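Local coordinates for putative cell invasion protein with MAC/Perforin domain (Bacteroides thetaiotaomicron VPI-5482, PDB 3KK7), which is of unproven function but belongs to the membrane-attack complex/perforin family and is thought to take part in cell invasion, at residues Glu155-Val167 with Lys239-Trp253. Residues are numbered along the deposited sequence; the frame is centred on the assembly and turned at random.
Sequences EKVVHGELSIEVV and KEKDMDVAINASYEW
Lys239 reaches from the helix to the backbone where strand 157-173 begins. NZ donates hydrogen bonds to Glu155 O, just before the strand, at 2.7 Å and to Val157 O at 2.6 Å. It sits above the carbonyl plane of Glu155 and is tilted from that of Val157. A bend at chi3 (-65°) turns the end of the chain back onto these oxygens, while CB packs on Val158 CB. With an alanine here, both carbonyl oxygens would probably lose this donor, and a gap would open where the lysine chain ran. One helical turn on, Met243, present as selenomethionine, runs alongside Val158, the two side chains pointing opposite ways. Its CE lies 3.6 Å from Val158 CG1. Its SE lies over Gly160, where a side chain would run into the selenium; the bare CA lets helix and strand come close. The axes of helix 239-249 and strand 157-167 approach to 8.3 Å at 39°. Here helix 236-249 packs on a face of the bent antiparallel sheet of the MACPF domain. Strands 93-108 and 220-230 flank strand 157-173 there, and Met243 also touches Ser107 and Phe226. Farther along, Ile247 points CD1 at the backbone of Glu161, and its CG2 meets Leu162 CD1 at 4.0 Å. Tyr251 and Trp253 lie on strand 251-254, which follows the helix and belongs to a separate small antiparallel sheet. Leu162 CD2 meets the Tyr251 ring obliquely, 3.4 Å from Tyr251 CD1. A chi1 of 78° sets this ring between Leu162 and Ile164. Ile164 splits its branches: CD1 goes to Tyr251 CD2, and CG2 goes to Trp253 CZ3 at 3.4 Å. The indole also meets Val166 CG2 obliquely, and Glu165 O lies at its edge, in the ring plane, 3.9 Å from Trp253 CH2.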
ATOM      1  N   GLU A 155     -29.813   7.152  12.779  1.00 36.55           N
ATOM      2  CA  GLU A 155     -29.749   7.561  14.189  1.00 35.29           C
ATOM      3  C   GLU A 155     -29.947   6.420  15.137  1.00 32.74           C
ATOM      4  O   GLU A 155     -29.383   6.423  16.219  1.00 32.49           O
ATOM      5  CB  GLU A 155     -30.831   8.572  14.505  1.00 35.84           C
ATOM      6  CG  GLU A 155     -30.616   9.913  13.881  1.00 38.97           C
ATOM      7  CD  GLU A 155     -30.302  10.962  14.907  1.00 44.19           C
ATOM      8  OE1 GLU A 155     -29.116  10.996  15.343  1.00 47.78           O
ATOM      9  OE2 GLU A 155     -31.245  11.739  15.267  1.00 46.14           O
ATOM     10  N   LYS A 156     -30.787   5.474  14.750  1.00 30.04           N
ATOM     11  CA  LYS A 156     -31.073   4.315  15.574  1.00 28.50           C
ATOM     12  C   LYS A 156     -30.142   3.128  15.332  1.00 26.61           C
ATOM     13  O   LYS A 156     -30.164   2.163  16.088  1.00 26.27           O
ATOM     14  CB  LYS A 156     -32.521   3.862  15.348  1.00 29.07           C
ATOM     15  CG  LYS A 156     -33.569   4.948  15.576  1.00 29.41           C
ATOM     16  CD  LYS A 156     -34.986   4.407  15.669  1.00 29.25           C
ATOM     17  CE  LYS A 156     -35.995   5.551  15.934  1.00 30.46           C
ATOM     18  NZ  LYS A 156     -36.250   6.336  14.678  1.00 30.95           N
ATOM     19  N   VAL A 157     -29.334   3.203  14.292  1.00 24.64           N
ATOM     20  CA  VAL A 157     -28.490   2.100  13.891  1.00 24.06           C
ATOM     21  C   VAL A 157     -27.248   1.964  14.767  1.00 23.65           C
ATOM     22  O   VAL A 157     -26.598   2.960  15.093  1.00 24.04           O
ATOM     23  CB  VAL A 157     -28.065   2.272  12.398  1.00 24.12           C
ATOM     24  CG1 VAL A 157     -26.907   1.375  12.024  1.00 22.60           C
ATOM     25  CG2 VAL A 157     -29.273   2.029  11.497  1.00 23.74           C
ATOM     26  N   VAL A 158     -26.943   0.735  15.173  1.00 22.79           N
ATOM     27  CA  VAL A 158     -25.651   0.416  15.772  1.00 22.73           C
ATOM     28  C   VAL A 158     -25.150  -0.914  15.210  1.00 23.18           C
ATOM     29  O   VAL A 158     -25.949  -1.805  14.899  1.00 23.26           O
ATOM     30  CB  VAL A 158     -25.678   0.438  17.316  1.00 22.41           C
ATOM     31  CG1 VAL A 158     -26.643  -0.573  17.875  1.00 22.81           C
ATOM     32  CG2 VAL A 158     -24.304   0.215  17.880  1.00 20.38           C
ATOM     33  N   HIS A 159     -23.828  -1.020  15.051  1.00 23.55           N
ATOM     34  CA  HIS A 159     -23.184  -2.217  14.493  1.00 23.76           C
ATOM     35  C   HIS A 159     -22.388  -2.986  15.527  1.00 24.06           C
ATOM     36  O   HIS A 159     -21.952  -2.430  16.525  1.00 24.38           O
ATOM     37  CB  HIS A 159     -22.265  -1.840  13.355  1.00 23.71           C
ATOM     38  CG  HIS A 159     -22.891  -0.897  12.389  1.00 23.06           C
ATOM     39  ND1 HIS A 159     -23.680  -1.327  11.350  1.00 22.12           N
ATOM     40  CD2 HIS A 159     -22.872   0.454  12.323  1.00 22.34           C
ATOM     41  CE1 HIS A 159     -24.129  -0.273  10.687  1.00 23.44           C
ATOM     42  NE2 HIS A 159     -23.652   0.818  11.255  1.00 22.37           N
ATOM     43  N   GLY A 160     -22.202  -4.274  15.261  1.00 24.10           N
ATOM     44  CA  GLY A 160     -21.502  -5.182  16.184  1.00 23.42           C
ATOM     45  C   GLY A 160     -20.606  -6.146  15.427  1.00 22.55           C
ATOM     46  O   GLY A 160     -20.892  -6.482  14.293  1.00 20.90           O
ATOM     47  N   GLU A 161     -19.503  -6.547  16.055  1.00 22.46           N
ATOM     48  CA  GLU A 161     -18.630  -7.598  15.522  1.00 22.48           C
ATOM     49  C   GLU A 161     -18.199  -8.503  16.656  1.00 22.44           C
ATOM     50  O   GLU A 161     -17.940  -8.032  17.769  1.00 23.24           O
ATOM     51  CB  GLU A 161     -17.413  -7.020  14.816  1.00 22.48           C
ATOM     52  CG  GLU A 161     -16.551  -8.079  14.125  1.00 23.06           C
ATOM     53  CD  GLU A 161     -15.282  -7.534  13.515  1.00 22.27           C
ATOM     54  OE1 GLU A 161     -15.094  -6.314  13.487  1.00 22.84           O
ATOM     55  OE2 GLU A 161     -14.463  -8.337  13.060  1.00 22.47           O
ATOM     56  N   LEU A 162     -18.167  -9.804  16.397  1.00 22.47           N
ATOM     57  CA  LEU A 162     -17.687 -10.774  17.386  1.00 22.45           C
ATOM     58  C   LEU A 162     -16.574 -11.566  16.743  1.00 22.72           C
ATOM     59  O   LEU A 162     -16.620 -11.817  15.534  1.00 22.55           O
ATOM     60  CB  LEU A 162     -18.823 -11.710  17.858  1.00 21.98           C
ATOM     61  CG  LEU A 162     -18.576 -12.869  18.840  1.00 20.86           C
ATOM     62  CD1 LEU A 162     -18.031 -12.380  20.177  1.00 17.64           C
ATOM     63  CD2 LEU A 162     -19.860 -13.712  19.093  1.00 20.84           C
ATOM     64  N   SER A 163     -15.571 -11.934  17.540  1.00 23.04           N
ATOM     65  CA  SER A 163     -14.520 -12.825  17.082  1.00 23.76           C
ATOM     66  C   SER A 163     -14.281 -13.945  18.077  1.00 23.80           C
ATOM     67  O   SER A 163     -14.131 -13.716  19.279  1.00 24.61           O
ATOM     68  CB  SER A 163     -13.226 -12.074  16.817  1.00 23.86           C
ATOM     69  OG  SER A 163     -12.347 -12.882  16.053  1.00 25.95           O
ATOM     70  N   ILE A 164     -14.268 -15.163  17.565  1.00 23.77           N
ATOM     71  CA  ILE A 164     -14.092 -16.353  18.376  1.00 23.91           C
ATOM     72  C   ILE A 164     -12.953 -17.075  17.708  1.00 24.29           C
ATOM     73  O   ILE A 164     -13.091 -17.483  16.550  1.00 24.15           O
ATOM     74  CB  ILE A 164     -15.374 -17.220  18.368  1.00 23.79           C
ATOM     75  CG1 ILE A 164     -16.526 -16.421  18.974  1.00 23.62           C
ATOM     76  CG2 ILE A 164     -15.166 -18.547  19.109  1.00 22.28           C
ATOM     77  CD1 ILE A 164     -17.802 -17.183  19.121  1.00 23.20           C
ATOM     78  N   GLU A 165     -11.839 -17.212  18.419  1.00 24.54           N
ATOM     79  CA  GLU A 165     -10.594 -17.716  17.827  1.00 25.25           C
ATOM     80  C   GLU A 165      -9.964 -18.835  18.641  1.00 24.79           C
ATOM     81  O   GLU A 165      -9.756 -18.706  19.865  1.00 24.50           O
ATOM     82  CB  GLU A 165      -9.570 -16.580  17.707  1.00 25.21           C
ATOM     83  CG  GLU A 165     -10.094 -15.425  16.930  1.00 28.16           C
ATOM     84  CD  GLU A 165      -9.085 -14.329  16.651  1.00 30.44           C
ATOM     85  OE1 GLU A 165      -8.114 -14.117  17.427  1.00 32.98           O
ATOM     86  OE2 GLU A 165      -9.309 -13.658  15.636  1.00 29.84           O
ATOM     87  N   VAL A 166      -9.653 -19.933  17.972  1.00 24.41           N
ATOM     88  CA  VAL A 166      -8.787 -20.918  18.579  1.00 24.58           C
ATOM     89  C   VAL A 166      -7.411 -20.681  17.958  1.00 24.92           C
ATOM     90  O   VAL A 166      -7.219 -20.811  16.745  1.00 24.55           O
ATOM     91  CB  VAL A 166      -9.291 -22.307  18.379  1.00 24.46           C
ATOM     92  CG1 VAL A 166      -8.344 -23.298  19.089  1.00 23.10           C
ATOM     93  CG2 VAL A 166     -10.677 -22.389  18.938  1.00 24.58           C
ATOM     94  N   VAL A 167      -6.474 -20.249  18.788  1.00 25.33           N
ATOM     95  CA  VAL A 167      -5.191 -19.817  18.291  1.00 25.39           C
ATOM     96  C   VAL A 167      -4.202 -20.927  18.544  1.00 26.89           C
ATOM     97  O   VAL A 167      -4.102 -21.481  19.655  1.00 26.47           O
ATOM     98  CB  VAL A 167      -4.754 -18.474  18.903  1.00 25.34           C
ATOM     99  CG1 VAL A 167      -3.368 -18.098  18.434  1.00 23.00           C
ATOM    100  CG2 VAL A 167      -5.769 -17.395  18.532  1.00 21.91           C
ATOM    101  N   LYS A 239     -26.183   3.241  22.553  1.00 24.53           N
ATOM    102  CA  LYS A 239     -26.420   2.182  21.581  1.00 24.11           C
ATOM    103  C   LYS A 239     -25.294   1.162  21.653  1.00 24.23           C
ATOM    104  O   LYS A 239     -25.540  -0.028  21.584  1.00 23.84           O
ATOM    105  CB  LYS A 239     -26.547   2.730  20.160  1.00 23.67           C
ATOM    106  CG  LYS A 239     -27.724   3.681  19.920  1.00 22.52           C
ATOM    107  CD  LYS A 239     -27.916   4.031  18.415  1.00 20.60           C
ATOM    108  CE  LYS A 239     -26.744   4.844  17.779  1.00 20.53           C
ATOM    109  NZ  LYS A 239     -26.961   5.266  16.328  1.00 17.58           N
ATOM    110  N   GLU A 240     -24.065   1.637  21.827  1.00 25.08           N
ATOM    111  CA  GLU A 240     -22.898   0.739  21.929  1.00 25.66           C
ATOM    112  C   GLU A 240     -22.975  -0.157  23.177  1.00 25.84           C
ATOM    113  O   GLU A 240     -22.682  -1.343  23.078  1.00 26.21           O
ATOM    114  CB  GLU A 240     -21.579   1.521  21.819  1.00 25.45           C
ATOM    115  CG  GLU A 240     -21.332   1.981  20.351  1.00 27.23           C
ATOM    116  CD  GLU A 240     -20.163   2.924  20.166  1.00 26.90           C
ATOM    117  OE1 GLU A 240     -19.321   2.982  21.056  1.00 29.59           O
ATOM    118  OE2 GLU A 240     -20.080   3.618  19.132  1.00 28.11           O
ATOM    119  N   LYS A 241     -23.431   0.389  24.316  1.00 25.80           N
ATOM    120  CA  LYS A 241     -23.620  -0.404  25.523  1.00 25.59           C
ATOM    121  C   LYS A 241     -24.755  -1.410  25.279  1.00 25.51           C
ATOM    122  O   LYS A 241     -24.651  -2.569  25.692  1.00 25.62           O
ATOM    123  CB  LYS A 241     -23.881   0.476  26.761  1.00 25.76           C
ATOM    124  CG  LYS A 241     -23.798  -0.256  28.122  1.00 25.84           C
ATOM    125  N   ASP A 242     -25.808  -1.001  24.575  1.00 24.87           N
ATOM    126  CA  ASP A 242     -26.861  -1.952  24.233  1.00 24.93           C
ATOM    127  C   ASP A 242     -26.318  -3.091  23.362  1.00 24.55           C
ATOM    128  O   ASP A 242     -26.608  -4.257  23.577  1.00 24.81           O
ATOM    129  CB  ASP A 242     -28.042  -1.268  23.541  1.00 25.20           C
ATOM    130  CG  ASP A 242     -28.846  -0.356  24.486  1.00 26.03           C
ATOM    131  OD1 ASP A 242     -28.629  -0.405  25.713  1.00 29.24           O
ATOM    132  OD2 ASP A 242     -29.707   0.411  24.003  1.00 25.93           O
HETATM  133  N   MSE A 243     -25.490  -2.762  22.391  1.00 24.54           N
HETATM  134  CA  MSE A 243     -24.940  -3.790  21.499  1.00 23.93           C
HETATM  135  C   MSE A 243     -23.935  -4.675  22.264  1.00 24.19           C
HETATM  136  O   MSE A 243     -23.975  -5.914  22.147  1.00 23.75           O
HETATM  137  CB  MSE A 243     -24.326  -3.129  20.259  1.00 23.22           C
HETATM  138  CG  MSE A 243     -23.625  -4.090  19.296  1.00 22.67           C
HETATM  139 SE   MSE A 243     -24.807  -5.321  18.388  0.75 18.04          SE
HETATM  140  CE  MSE A 243     -25.735  -4.032  17.230  1.00 19.58           C
ATOM    141  N   ASP A 244     -23.058  -4.036  23.049  1.00 24.09           N
ATOM    142  CA  ASP A 244     -22.156  -4.747  23.954  1.00 24.52           C
ATOM    143  C   ASP A 244     -22.911  -5.840  24.750  1.00 24.44           C
ATOM    144  O   ASP A 244     -22.427  -6.961  24.886  1.00 24.51           O
ATOM    145  CB  ASP A 244     -21.500  -3.771  24.958  1.00 24.59           C
ATOM    146  CG  ASP A 244     -20.413  -2.896  24.351  1.00 24.35           C
ATOM    147  OD1 ASP A 244     -19.992  -3.073  23.183  1.00 25.87           O
ATOM    148  OD2 ASP A 244     -19.965  -1.997  25.068  1.00 24.81           O
ATOM    149  N   VAL A 245     -24.092  -5.509  25.264  1.00 24.73           N
ATOM    150  CA  VAL A 245     -24.884  -6.449  26.075  1.00 25.03           C
ATOM    151  C   VAL A 245     -25.477  -7.514  25.186  1.00 25.00           C
ATOM    152  O   VAL A 245     -25.505  -8.696  25.563  1.00 25.51           O
ATOM    153  CB  VAL A 245     -26.045  -5.737  26.810  1.00 25.48           C
ATOM    154  CG1 VAL A 245     -26.920  -6.734  27.591  1.00 25.33           C
ATOM    155  CG2 VAL A 245     -25.504  -4.639  27.748  1.00 26.38           C
ATOM    156  N   ALA A 246     -25.937  -7.108  23.999  1.00 24.21           N
ATOM    157  CA  ALA A 246     -26.595  -8.043  23.103  1.00 23.84           C
ATOM    158  C   ALA A 246     -25.609  -9.077  22.581  1.00 23.91           C
ATOM    159  O   ALA A 246     -25.846 -10.285  22.667  1.00 23.05           O
ATOM    160  CB  ALA A 246     -27.250  -7.326  21.973  1.00 23.28           C
ATOM    161  N   ILE A 247     -24.492  -8.604  22.043  1.00 24.69           N
ATOM    162  CA  ILE A 247     -23.455  -9.517  21.557  1.00 25.00           C
ATOM    163  C   ILE A 247     -23.140 -10.551  22.618  1.00 25.45           C
ATOM    164  O   ILE A 247     -23.145 -11.739  22.358  1.00 25.32           O
ATOM    165  CB  ILE A 247     -22.143  -8.798  21.198  1.00 24.82           C
ATOM    166  CG1 ILE A 247     -22.325  -8.001  19.895  1.00 24.94           C
ATOM    167  CG2 ILE A 247     -20.998  -9.845  21.048  1.00 22.70           C
ATOM    168  CD1 ILE A 247     -21.105  -7.101  19.521  1.00 23.29           C
ATOM    169  N   ASN A 248     -22.913 -10.067  23.831  1.00 26.73           N
ATOM    170  CA  ASN A 248     -22.535 -10.918  24.940  1.00 27.51           C
ATOM    171  C   ASN A 248     -23.625 -11.892  25.397  1.00 27.45           C
ATOM    172  O   ASN A 248     -23.305 -12.920  25.985  1.00 28.29           O
ATOM    173  CB  ASN A 248     -22.031 -10.065  26.094  1.00 27.93           C
ATOM    174  CG  ASN A 248     -20.715 -10.560  26.638  1.00 31.67           C
ATOM    175  OD1 ASN A 248     -19.740 -10.766  25.872  1.00 35.87           O
ATOM    176  ND2 ASN A 248     -20.648 -10.730  27.972  1.00 32.72           N
ATOM    177  N   ALA A 249     -24.892 -11.598  25.130  1.00 27.22           N
ATOM    178  CA  ALA A 249     -25.966 -12.545  25.430  1.00 27.59           C
ATOM    179  C   ALA A 249     -26.299 -13.458  24.247  1.00 28.10           C
ATOM    180  O   ALA A 249     -27.195 -14.301  24.354  1.00 27.71           O
ATOM    181  CB  ALA A 249     -27.230 -11.810  25.872  1.00 27.03           C
ATOM    182  N   SER A 250     -25.568 -13.317  23.142  1.00 28.97           N
ATOM    183  CA  SER A 250     -25.967 -13.931  21.874  1.00 29.85           C
ATOM    184  C   SER A 250     -25.083 -15.041  21.374  1.00 29.95           C
ATOM    185  O   SER A 250     -25.208 -15.445  20.221  1.00 29.83           O
ATOM    186  CB  SER A 250     -26.058 -12.859  20.793  1.00 30.05           C
ATOM    187  OG  SER A 250     -27.170 -12.037  21.065  1.00 32.58           O
ATOM    188  N   TYR A 251     -24.189 -15.543  22.219  1.00 30.14           N
ATOM    189  CA  TYR A 251     -23.433 -16.715  21.841  1.00 30.14           C
ATOM    190  C   TYR A 251     -23.095 -17.495  23.077  1.00 30.65           C
ATOM    191  O   TYR A 251     -23.221 -16.991  24.169  1.00 30.28           O
ATOM    192  CB  TYR A 251     -22.194 -16.327  21.038  1.00 29.62           C
ATOM    193  CG  TYR A 251     -21.076 -15.822  21.868  1.00 28.94           C
ATOM    194  CD1 TYR A 251     -21.007 -14.484  22.225  1.00 28.13           C
ATOM    195  CD2 TYR A 251     -20.075 -16.683  22.313  1.00 29.72           C
ATOM    196  CE1 TYR A 251     -19.977 -13.997  23.007  1.00 28.04           C
ATOM    197  CE2 TYR A 251     -19.029 -16.209  23.109  1.00 30.29           C
ATOM    198  CZ  TYR A 251     -18.991 -14.860  23.454  1.00 29.29           C
ATOM    199  OH  TYR A 251     -17.968 -14.378  24.228  1.00 28.09           O
ATOM    200  N   GLU A 252     -22.693 -18.741  22.904  1.00 32.08           N
ATOM    201  CA  GLU A 252     -22.303 -19.551  24.024  1.00 33.57           C
ATOM    202  C   GLU A 252     -21.066 -20.374  23.689  1.00 34.98           C
ATOM    203  O   GLU A 252     -21.043 -21.102  22.706  1.00 34.88           O
ATOM    204  CB  GLU A 252     -23.454 -20.458  24.452  1.00 33.42           C
ATOM    205  CG  GLU A 252     -23.369 -20.846  25.910  1.00 34.40           C
ATOM    206  CD  GLU A 252     -24.419 -21.855  26.316  1.00 35.79           C
ATOM    207  OE1 GLU A 252     -24.355 -23.000  25.815  1.00 37.93           O
ATOM    208  OE2 GLU A 252     -25.293 -21.505  27.135  1.00 35.05           O
ATOM    209  N   TRP A 253     -20.032 -20.229  24.506  1.00 37.21           N
ATOM    210  CA  TRP A 253     -18.864 -21.091  24.435  1.00 39.02           C
ATOM    211  C   TRP A 253     -18.727 -21.781  25.802  1.00 41.16           C
ATOM    212  O   TRP A 253     -18.206 -21.188  26.745  1.00 40.87           O
ATOM    213  CB  TRP A 253     -17.612 -20.280  24.068  1.00 38.62           C
ATOM    214  CG  TRP A 253     -16.469 -21.101  23.513  1.00 38.63           C
ATOM    215  CD1 TRP A 253     -16.357 -22.466  23.506  1.00 39.11           C
ATOM    216  CD2 TRP A 253     -15.254 -20.604  22.933  1.00 37.54           C
ATOM    217  NE1 TRP A 253     -15.166 -22.844  22.934  1.00 38.23           N
ATOM    218  CE2 TRP A 253     -14.472 -21.726  22.572  1.00 37.03           C
ATOM    219  CE3 TRP A 253     -14.761 -19.325  22.662  1.00 37.28           C
ATOM    220  CZ2 TRP A 253     -13.228 -21.609  21.968  1.00 37.18           C
ATOM    221  CZ3 TRP A 253     -13.520 -19.208  22.058  1.00 37.34           C
ATOM    222  CH2 TRP A 253     -12.770 -20.349  21.712  1.00 37.95           C
TER